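Local atomic coordinates of putative uncharacterized protein TB39.8 (Mycobacterium tuberculosis, PDB entry 3PO8), a protein that regulates cell growth and peptidoglycan synthesis by binding phosphorylated MviN, and also binds phosphorylated PknB, through the C-terminal FHA domain described here. Residues Glu48-Gly53 / Val74-Leu79; Gln19-Ser24 / Asp32-Leu37; Leu8-Asp11 / Gly15-Tyr18. One frame throughout, in Å; residues are numbered along the deposited sequence.

Interaction 1: residues Glu48-Gly53 / Val74-Leu79; sequences EIRWDG and VQEWQL
Arg50 reaches across to Glu76, and the two side chains cross at about a right angle. Their flat ends are not coplanar: the guanidinium and carboxylate planes are 53° apart. The carboxylate sits at the edge of the guanidinium. Arg50 NH2 carries the main bond, 3.0 Å to Glu76 OE1, which it meets on the syn side and 27° out of the carboxylate plane. The second leg is weak, with Arg50 NH1 3.5 Å from Glu76 OE2. The twist between the planes is consistent with this uneven pairing.

Arg50 NH1 is held more closely by Glu48 OE2, at 2.7 Å. Glu48 lies two residues back on the same strand. Glu48 OE2 lies in the guanidinium plane, but Arg50 NH1 stands above the Glu48 carboxylate plane. The bend in the Arg50 chain at chi3 (-53°) turns the guanidinium so that both acids lie at its edge. The positive charge probably offsets the repulsion between the two carboxylates.

Ile49 faces the interior and forms the apolar half of the contact. Its CD1 lies 4.0 Å from Leu79 CD1, and these two side chains also cross at about a right angle. Strand 56-60 runs between strands 47-51 and 76-78. Arg50 and Glu76 both touch Ala59 on it. This is a cross-strand salt-bridge network over one sheet of the FHA beta sandwich, with Ile49 and Leu79 in the core beneath.

Interaction 2: residues Gln19-Ser24 / Asp32-Leu37; sequences QLREGS and DAQFRL
Arg21 and Gln34 make the van der Waals part of this surface contact. The guanidinium lays one face over the aliphatic part of Gln34. Arg21 NH2 is 3.5 Å from Gln34 CG, and Arg21 CZ is 3.9 Å from the same carbon. The Gln34 chain folds at chi2 (75°) instead of running on extended, which swings the amide to one side. The guanidinium and amide planes stand 82° apart, nearly perpendicular, so the two flat groups do not stack.

The polar link is through water. One water accepts from Arg21 NH1 at 2.7 Å and from Gln34 NE2 at 3.0 Å. No direct hydrogen bond joins the two segments. The other end of the amide is used differently: Gln34 OE1 accepts from the backbone N of Ile26. Bonds at both ends probably hold the amide in its rotation. Ser24 only brings its backbone near: its O and Gln34 OE1 are both acceptors, 4.0 Å apart, and do not bond.

Gln34 stands just before strand 35-36, the edge strand that pairs in parallel with strand 23-28. Arg21 is in the loop that leads from strand 17-19 into strand 23-28. The contact therefore lies at the rim of the mixed sheet.

Interaction 3: residues Leu8-Asp11 / Gly15-Tyr18; sequences LQLD and GRTY
Leu8 lies beside Tyr18, the two side chains pointing the same way into the core. Leu8 CD1 meets the edge of the tyrosine ring, near its plane, 3.9 Å from Tyr18 CD2. Tyr18 CG is anti to the backbone N (chi1 176°), and the ring extends away from the strand, inside the sandwich, to Asn25, whose OD1 is hydrogen-bonded to Tyr18 OH. Phe35 meets the same ring, with the planes at about 15°.

The backbones of Leu8 and Tyr18 form an antiparallel hydrogen-bonded pair. Leu8 N donates to Tyr18 O at 2.7 Å, and Tyr18 N donates back to Leu8 O. Leu10 N continues the pairing with a bond to Arg16 O. Between these bonds, Gln9 and Thr17 are a non-hydrogen-bonded pair, where Thr17 CA comes within 3.1 Å of Leu8 O in a CA-H...O contact.

Gln9 and Thr17 use the other face of the sheet. Both donate to Gly15 O, and they reach it from the same face of its carbonyl plane. Gln9 NE2 gives a nearly straight bond of 3.0 Å (N-H...O 171°), and Thr17 OG1 gives another of 3.0 Å. Gln9 OE1 turns to Arg95, so both ends of the amide are hydrogen-bonded.

Leu10 and Arg16 also run alongside each other, with Leu10 CD1 3.5 Å from Arg16 NH2. That nitrogen is hydrogen-bonded to Arg36 O. Near the turn, one water accepts from Gly15 N and donates to Leu10 O at 2.8 Å, extending the pairing towards the loop. Gly15 has a positive phi, which favours glycine here. The whole is a beta hairpin of strands 4-10 and 17-19, at one edge of the antiparallel sheet of the FHA beta sandwich.

From the N terminus, interaction 3 comes first and closes the short turn between strands 4-10 and 17-19. The chain then leaves this hairpin through residues 19-24. Interaction 2 closes the next loop, round strand 23-28, when residues 32-37 return beside it. Interaction 1 closes last, across the longer span from 48-53 to 74-79. The three follow in series; none nests or crosses. Interaction 3 belongs to the antiparallel sheet and interaction 1 to the mixed one; residues 19-24 of interaction 2 carry the chain from the first to the second. Trp51 O to Gly23 N joins interactions 1 and 2 within the mixed sheet. Ile49 on Leu8 and Arg16 NH2 to Arg36 O tie the sheets together.

Interaction 1: residues Glu48-Gly53 / Val74-Leu79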
loop_
_atom_site.group_PDB
_atom_site.type_symbol
_atom_site.label_atom_id
_atom_site.label_comp_id
_atom_site.label_asym_id
_atom_site.label_seq_id
_atom_site.Cartn_x
_atom_site.Cartn_y
_atom_site.Cartn_z
ATOM N N GLU A 48 -5.119 0.153 -4.571
ATOM C CA GLU A 48 -4.097 -0.003 -5.572
ATOM C C GLU A 48 -3.061 1.065 -5.400
ATOM O O GLU A 48 -3.374 2.170 -5.006
ATOM C CB GLU A 48 -4.709 0.052 -6.972
ATOM C CG GLU A 48 -5.028 1.382 -7.539
ATOM C CD GLU A 48 -5.247 1.362 -9.072
ATOM O OE1 GLU A 48 -4.726 0.461 -9.803
ATOM O OE2 GLU A 48 -5.943 2.286 -9.523
ATOM N N ILE A 49 -1.815 0.726 -5.682
ATOM C CA ILE A 49 -0.757 1.716 -5.781
ATOM C C ILE A 49 -0.226 1.625 -7.194
ATOM O O ILE A 49 0.224 0.564 -7.626
ATOM C CB ILE A 49 0.364 1.540 -4.771
ATOM C CG1 ILE A 49 -0.195 1.678 -3.351
ATOM C CG2 ILE A 49 1.428 2.604 -4.991
ATOM C CD1 ILE A 49 0.719 1.267 -2.205
ATOM N N ARG A 50 -0.304 2.741 -7.907
ATOM C CA ARG A 50 0.161 2.857 -9.277
ATOM C C ARG A 50 1.541 3.474 -9.285
ATOM O O ARG A 50 1.716 4.542 -8.739
ATOM C CB ARG A 50 -0.830 3.687 -10.067
ATOM C CG ARG A 50 -2.203 2.999 -10.089
ATOM C CD ARG A 50 -3.187 3.587 -11.085
ATOM N NE ARG A 50 -3.348 5.019 -10.927
ATOM C CZ ARG A 50 -4.318 5.621 -10.239
ATOM N NH1 ARG A 50 -5.239 4.931 -9.597
ATOM N NH2 ARG A 50 -4.348 6.942 -10.181
ATOM N N TRP A 51 2.503 2.790 -9.898
ATOM C CA TRP A 51 3.896 3.212 -9.860
ATOM C C TRP A 51 4.470 3.318 -11.266
ATOM O O TRP A 51 4.351 2.398 -12.049
ATOM C CB TRP A 51 4.679 2.172 -9.064
ATOM C CG TRP A 51 6.155 2.386 -8.967
ATOM C CD1 TRP A 51 7.121 1.521 -9.380
ATOM C CD2 TRP A 51 6.840 3.500 -8.380
ATOM N NE1 TRP A 51 8.359 2.035 -9.105
ATOM C CE2 TRP A 51 8.213 3.238 -8.471
ATOM C CE3 TRP A 51 6.423 4.705 -7.790
ATOM C CZ2 TRP A 51 9.170 4.139 -8.019
ATOM C CZ3 TRP A 51 7.377 5.584 -7.309
ATOM C CH2 TRP A 51 8.738 5.297 -7.435
ATOM N N ASP A 52 5.122 4.431 -11.576
ATOM C CA ASP A 52 5.751 4.588 -12.890
ATOM C C ASP A 52 7.251 4.792 -12.765
ATOM O O ASP A 52 7.871 5.338 -13.676
ATOM C CB ASP A 52 5.162 5.790 -13.610
ATOM C CG ASP A 52 5.631 7.107 -13.010
ATOM O OD1 ASP A 52 6.041 7.103 -11.821
ATOM O OD2 ASP A 52 5.588 8.141 -13.720
ATOM N N GLY A 53 7.843 4.377 -11.654
ATOM C CA GLY A 53 9.263 4.620 -11.385
ATOM C C GLY A 53 9.626 5.962 -10.760
ATOM O O GLY A 53 10.790 6.202 -10.407
ATOM N N VAL A 74 -8.581 8.748 2.736
ATOM C CA VAL A 74 -8.197 8.977 1.356
ATOM C C VAL A 74 -9.090 8.272 0.347
ATOM O O VAL A 74 -9.678 7.213 0.612
ATOM C CB VAL A 74 -6.719 8.598 1.107
ATOM C CG1 VAL A 74 -5.795 9.376 2.055
ATOM C CG2 VAL A 74 -6.497 7.120 1.239
ATOM N N GLN A 75 -9.223 8.927 -0.805
ATOM C CA GLN A 75 -9.641 8.241 -2.021
ATOM C C GLN A 75 -8.331 8.012 -2.760
ATOM O O GLN A 75 -7.754 6.924 -2.630
ATOM C CB GLN A 75 -10.656 9.057 -2.823
ATOM C CG GLN A 75 -11.087 8.385 -4.088
ATOM C CD GLN A 75 -11.564 6.964 -3.872
ATOM O OE1 GLN A 75 -12.458 6.721 -3.058
ATOM N NE2 GLN A 75 -10.969 6.016 -4.599
ATOM N N GLU A 76 -7.828 9.004 -3.500
ATOM C CA GLU A 76 -6.467 8.950 -4.037
ATOM C C GLU A 76 -5.479 9.808 -3.263
ATOM O O GLU A 76 -5.821 10.812 -2.669
ATOM C CB GLU A 76 -6.419 9.285 -5.524
ATOM C CG GLU A 76 -7.290 8.366 -6.346
ATOM C CD GLU A 76 -6.795 8.082 -7.766
ATOM O OE1 GLU A 76 -5.740 8.618 -8.190
ATOM O OE2 GLU A 76 -7.486 7.293 -8.459
ATOM N N TRP A 77 -4.229 9.398 -3.261
ATOM C CA TRP A 77 -3.183 10.036 -2.462
ATOM C C TRP A 77 -1.849 9.835 -3.127
ATOM O O TRP A 77 -1.568 8.738 -3.581
ATOM C CB TRP A 77 -3.175 9.413 -1.075
ATOM C CG TRP A 77 -2.147 9.935 -0.138
ATOM C CD1 TRP A 77 -0.843 9.578 -0.080
ATOM C CD2 TRP A 77 -2.336 10.925 0.872
ATOM N NE1 TRP A 77 -0.199 10.270 0.912
ATOM C CE2 TRP A 77 -1.093 11.115 1.508
ATOM C CE3 TRP A 77 -3.434 11.671 1.303
ATOM C CZ2 TRP A 77 -0.934 11.995 2.570
ATOM C CZ3 TRP A 77 -3.262 12.550 2.345
ATOM C CH2 TRP A 77 -2.022 12.703 2.960
ATOM N N GLN A 78 -1.029 10.872 -3.222
ATOM C CA GLN A 78 0.313 10.709 -3.743
ATOM C C GLN A 78 1.247 10.420 -2.592
ATOM O O GLN A 78 1.371 11.247 -1.696
ATOM C CB GLN A 78 0.753 11.945 -4.498
ATOM C CG GLN A 78 2.136 11.785 -5.099
ATOM C CD GLN A 78 2.514 12.857 -6.039
ATOM O OE1 GLN A 78 1.704 13.266 -6.874
ATOM N NE2 GLN A 78 3.769 13.297 -5.966
ATOM N N LEU A 79 1.868 9.246 -2.610
ATOM C CA LEU A 79 2.650 8.786 -1.489
ATOM C C LEU A 79 3.988 9.500 -1.450
ATOM O O LEU A 79 4.565 9.844 -2.489
ATOM C CB LEU A 79 2.840 7.272 -1.561
ATOM C CG LEU A 79 1.626 6.408 -1.285
ATOM C CD1 LEU A 79 1.870 5.018 -1.730
ATOM C CD2 LEU A 79 1.259 6.398 0.211
#

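Interaction 2: residues Gln19-Ser24 / Asp32-Leu37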
loop_
_atom_site.group_PDB
_atom_site.type_symbol
_atom_site.label_atom_id
_atom_site.label_comp_id
_atom_site.label_asym_id
_atom_site.label_seq_id
_atom_site.Cartn_x
_atom_site.Cartn_y
_atom_site.Cartn_z
ATOM N N GLN A 19 7.887 -4.775 -2.633
ATOM C CA GLN A 19 8.472 -3.742 -3.462
ATOM C C GLN A 19 7.558 -3.449 -4.639
ATOM O O GLN A 19 7.192 -4.352 -5.368
ATOM C CB GLN A 19 9.857 -4.160 -3.946
ATOM C CG GLN A 19 10.592 -3.044 -4.646
ATOM C CD GLN A 19 12.075 -3.260 -4.719
ATOM O OE1 GLN A 19 12.617 -3.445 -5.797
ATOM N NE2 GLN A 19 12.739 -3.239 -3.573
ATOM N N LEU A 20 7.234 -2.173 -4.846
ATOM C CA LEU A 20 6.329 -1.821 -5.933
ATOM C C LEU A 20 6.930 -2.202 -7.265
ATOM O O LEU A 20 8.143 -2.006 -7.506
ATOM C CB LEU A 20 5.988 -0.335 -5.981
ATOM C CG LEU A 20 5.292 0.272 -4.778
ATOM C CD1 LEU A 20 4.882 1.697 -5.083
ATOM C CD2 LEU A 20 4.091 -0.543 -4.394
ATOM N N ARG A 21 6.085 -2.713 -8.140
ATOM C CA ARG A 21 6.438 -2.917 -9.534
ATOM C C ARG A 21 5.799 -1.832 -10.378
ATOM O O ARG A 21 4.805 -1.222 -9.980
ATOM C CB ARG A 21 5.916 -4.277 -10.000
ATOM C CG ARG A 21 6.405 -5.459 -9.155
ATOM C CD ARG A 21 5.823 -6.797 -9.609
ATOM N NE ARG A 21 5.141 -7.521 -8.529
ATOM C CZ ARG A 21 4.284 -8.530 -8.712
ATOM N NH1 ARG A 21 3.980 -8.962 -9.936
ATOM N NH2 ARG A 21 3.718 -9.112 -7.667
ATOM N N GLU A 22 6.348 -1.591 -11.555
ATOM C CA GLU A 22 5.740 -0.670 -12.490
ATOM C C GLU A 22 4.332 -1.148 -12.809
ATOM O O GLU A 22 4.075 -2.333 -13.005
ATOM C CB GLU A 22 6.592 -0.596 -13.762
ATOM C CG GLU A 22 6.090 0.371 -14.798
ATOM C CD GLU A 22 7.027 0.488 -15.978
ATOM O OE1 GLU A 22 8.259 0.304 -15.796
ATOM O OE2 GLU A 22 6.509 0.766 -17.087
ATOM N N GLY A 23 3.401 -0.203 -12.825
ATOM C CA GLY A 23 2.029 -0.490 -13.104
ATOM C C GLY A 23 1.205 -0.477 -11.837
ATOM O O GLY A 23 1.465 0.259 -10.887
ATOM N N SER A 24 0.160 -1.271 -11.875
ATOM C CA SER A 24 -0.768 -1.389 -10.784
ATOM C C SER A 24 -0.314 -2.448 -9.773
ATOM O O SER A 24 0.092 -3.547 -10.149
ATOM C CB SER A 24 -2.133 -1.748 -11.348
ATOM O OG SER A 24 -2.993 -2.192 -10.343
ATOM N N ASP A 32 -5.689 -12.664 -5.663
ATOM C CA ASP A 32 -5.221 -11.876 -6.813
ATOM C C ASP A 32 -4.371 -10.652 -6.402
ATOM O O ASP A 32 -3.751 -10.001 -7.260
ATOM C CB ASP A 32 -6.353 -11.515 -7.816
ATOM C CG ASP A 32 -7.575 -10.876 -7.178
ATOM O OD1 ASP A 32 -7.650 -10.767 -5.937
ATOM O OD2 ASP A 32 -8.508 -10.500 -7.945
ATOM N N ALA A 33 -4.304 -10.360 -5.106
ATOM C CA ALA A 33 -3.522 -9.221 -4.625
ATOM C C ALA A 33 -2.054 -9.447 -4.825
ATOM O O ALA A 33 -1.569 -10.568 -4.653
ATOM C CB ALA A 33 -3.820 -8.937 -3.114
ATOM N N GLN A 34 -1.348 -8.384 -5.191
ATOM C CA GLN A 34 0.111 -8.406 -5.251
ATOM C C GLN A 34 0.738 -8.439 -3.876
ATOM O O GLN A 34 1.791 -9.039 -3.681
ATOM C CB GLN A 34 0.647 -7.208 -6.039
ATOM C CG GLN A 34 0.676 -7.414 -7.564
ATOM C CD GLN A 34 -0.658 -7.341 -8.228
ATOM O OE1 GLN A 34 -1.488 -6.474 -7.938
ATOM N NE2 GLN A 34 -0.883 -8.258 -9.159
ATOM N N PHE A 35 0.113 -7.746 -2.918
ATOM C CA PHE A 35 0.530 -7.752 -1.516
ATOM C C PHE A 35 -0.724 -8.141 -0.739
ATOM O O PHE A 35 -1.683 -7.382 -0.637
ATOM C CB PHE A 35 1.062 -6.379 -1.094
ATOM C CG PHE A 35 1.802 -6.356 0.215
ATOM C CD1 PHE A 35 2.497 -7.456 0.700
ATOM C CD2 PHE A 35 1.869 -5.181 0.935
ATOM C CE1 PHE A 35 3.211 -7.378 1.902
ATOM C CE2 PHE A 35 2.591 -5.095 2.114
ATOM C CZ PHE A 35 3.253 -6.200 2.594
ATOM N N ARG A 36 -0.714 -9.371 -0.251
ATOM C CA ARG A 36 -1.892 -10.013 0.312
ATOM C C ARG A 36 -1.824 -9.979 1.835
ATOM O O ARG A 36 -0.826 -10.410 2.419
ATOM C CB ARG A 36 -1.992 -11.443 -0.211
ATOM C CG ARG A 36 -3.269 -12.151 0.171
ATOM C CD ARG A 36 -3.245 -13.553 -0.365
ATOM N NE ARG A 36 -4.506 -14.244 -0.151
ATOM C CZ ARG A 36 -4.749 -15.476 -0.561
ATOM N NH1 ARG A 36 -3.843 -16.129 -1.241
ATOM N NH2 ARG A 36 -5.923 -16.029 -0.312
ATOM N N LEU A 37 -2.870 -9.456 2.477
ATOM C CA LEU A 37 -2.892 -9.252 3.939
ATOM C C LEU A 37 -3.911 -10.178 4.613
ATOM O O LEU A 37 -5.072 -10.206 4.215
ATOM C CB LEU A 37 -3.229 -7.801 4.296
ATOM C CG LEU A 37 -2.369 -6.708 3.681
ATOM C CD1 LEU A 37 -2.644 -5.337 4.285
ATOM C CD2 LEU A 37 -0.916 -7.012 3.771
HETATM O O HOH W 1 1.471 -9.911 -10.039
#

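Interaction 3: residues Leu8-Asp11 / Gly15-Tyr18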
loop_
_atom_site.group_PDB
_atom_site.type_symbol
_atom_site.label_atom_id
_atom_site.label_comp_id
_atom_site.label_asym_id
_atom_site.label_seq_id
_atom_site.Cartn_x
_atom_site.Cartn_y
_atom_site.Cartn_z
ATOM N N LEU A 8 6.966 -1.278 0.745
ATOM C CA LEU A 8 5.843 -1.278 1.673
ATOM C C LEU A 8 6.202 -2.304 2.728
ATOM O O LEU A 8 6.458 -3.462 2.373
ATOM C CB LEU A 8 4.578 -1.748 0.965
ATOM C CG LEU A 8 4.141 -1.026 -0.318
ATOM C CD1 LEU A 8 2.835 -1.609 -0.845
ATOM C CD2 LEU A 8 4.024 0.441 -0.031
ATOM N N GLN A 9 6.246 -1.925 3.990
ATOM C CA GLN A 9 6.571 -2.876 5.059
ATOM C C GLN A 9 5.452 -2.938 6.086
ATOM O O GLN A 9 5.043 -1.900 6.632
ATOM C CB GLN A 9 7.874 -2.491 5.766
ATOM C CG GLN A 9 8.239 -3.435 6.885
ATOM C CD GLN A 9 9.649 -3.268 7.349
ATOM O OE1 GLN A 9 10.105 -2.154 7.578
ATOM N NE2 GLN A 9 10.352 -4.383 7.520
ATOM N N LEU A 10 4.923 -4.140 6.330
ATOM C CA LEU A 10 3.888 -4.328 7.337
ATOM C C LEU A 10 4.488 -4.086 8.702
ATOM O O LEU A 10 5.587 -4.574 9.007
ATOM C CB LEU A 10 3.316 -5.740 7.275
ATOM C CG LEU A 10 2.100 -5.986 6.415
ATOM C CD1 LEU A 10 1.807 -7.477 6.385
ATOM C CD2 LEU A 10 0.910 -5.224 6.956
ATOM N N ASP A 11 3.770 -3.351 9.537
ATOM C CA ASP A 11 4.263 -3.013 10.864
ATOM C C ASP A 11 3.542 -3.848 11.936
ATOM O O ASP A 11 3.092 -3.313 12.966
ATOM C CB ASP A 11 4.104 -1.512 11.124
ATOM C CG ASP A 11 4.911 -1.041 12.317
ATOM O OD1 ASP A 11 5.830 -1.775 12.735
ATOM O OD2 ASP A 11 4.614 0.048 12.857
ATOM N N GLY A 15 7.714 -7.908 9.843
ATOM C CA GLY A 15 8.559 -7.164 8.920
ATOM C C GLY A 15 8.298 -7.405 7.450
ATOM O O GLY A 15 9.056 -6.947 6.624
ATOM N N ARG A 16 7.227 -8.116 7.102
ATOM C CA ARG A 16 6.988 -8.502 5.714
ATOM C C ARG A 16 6.894 -7.285 4.786
ATOM O O ARG A 16 6.198 -6.316 5.085
ATOM C CB ARG A 16 5.712 -9.335 5.594
ATOM C CG ARG A 16 5.545 -9.994 4.270
ATOM C CD ARG A 16 4.610 -11.204 4.348
ATOM N NE ARG A 16 3.283 -10.851 4.808
ATOM C CZ ARG A 16 2.222 -10.660 4.030
ATOM N NH1 ARG A 16 2.311 -10.795 2.710
ATOM N NH2 ARG A 16 1.051 -10.377 4.588
ATOM N N THR A 17 7.562 -7.394 3.640
ATOM C CA THR A 17 7.813 -6.278 2.746
ATOM C C THR A 17 7.416 -6.618 1.317
ATOM O O THR A 17 7.544 -7.743 0.872
ATOM C CB THR A 17 9.309 -5.907 2.806
ATOM O OG1 THR A 17 9.609 -5.414 4.125
ATOM C CG2 THR A 17 9.691 -4.857 1.794
ATOM N N TYR A 18 6.923 -5.602 0.608
ATOM C CA TYR A 18 6.617 -5.687 -0.796
ATOM C C TYR A 18 7.231 -4.499 -1.520
ATOM O O TYR A 18 7.124 -3.349 -1.044
ATOM C CB TYR A 18 5.106 -5.681 -0.978
ATOM C CG TYR A 18 4.686 -5.669 -2.419
ATOM C CD1 TYR A 18 4.761 -6.814 -3.190
ATOM C CD2 TYR A 18 4.241 -4.512 -3.015
ATOM C CE1 TYR A 18 4.372 -6.800 -4.528
ATOM C CE2 TYR A 18 3.860 -4.478 -4.357
ATOM C CZ TYR A 18 3.923 -5.623 -5.100
ATOM O OH TYR A 18 3.557 -5.644 -6.435
HETATM O O HOH W 2 6.874 -5.490 11.318
#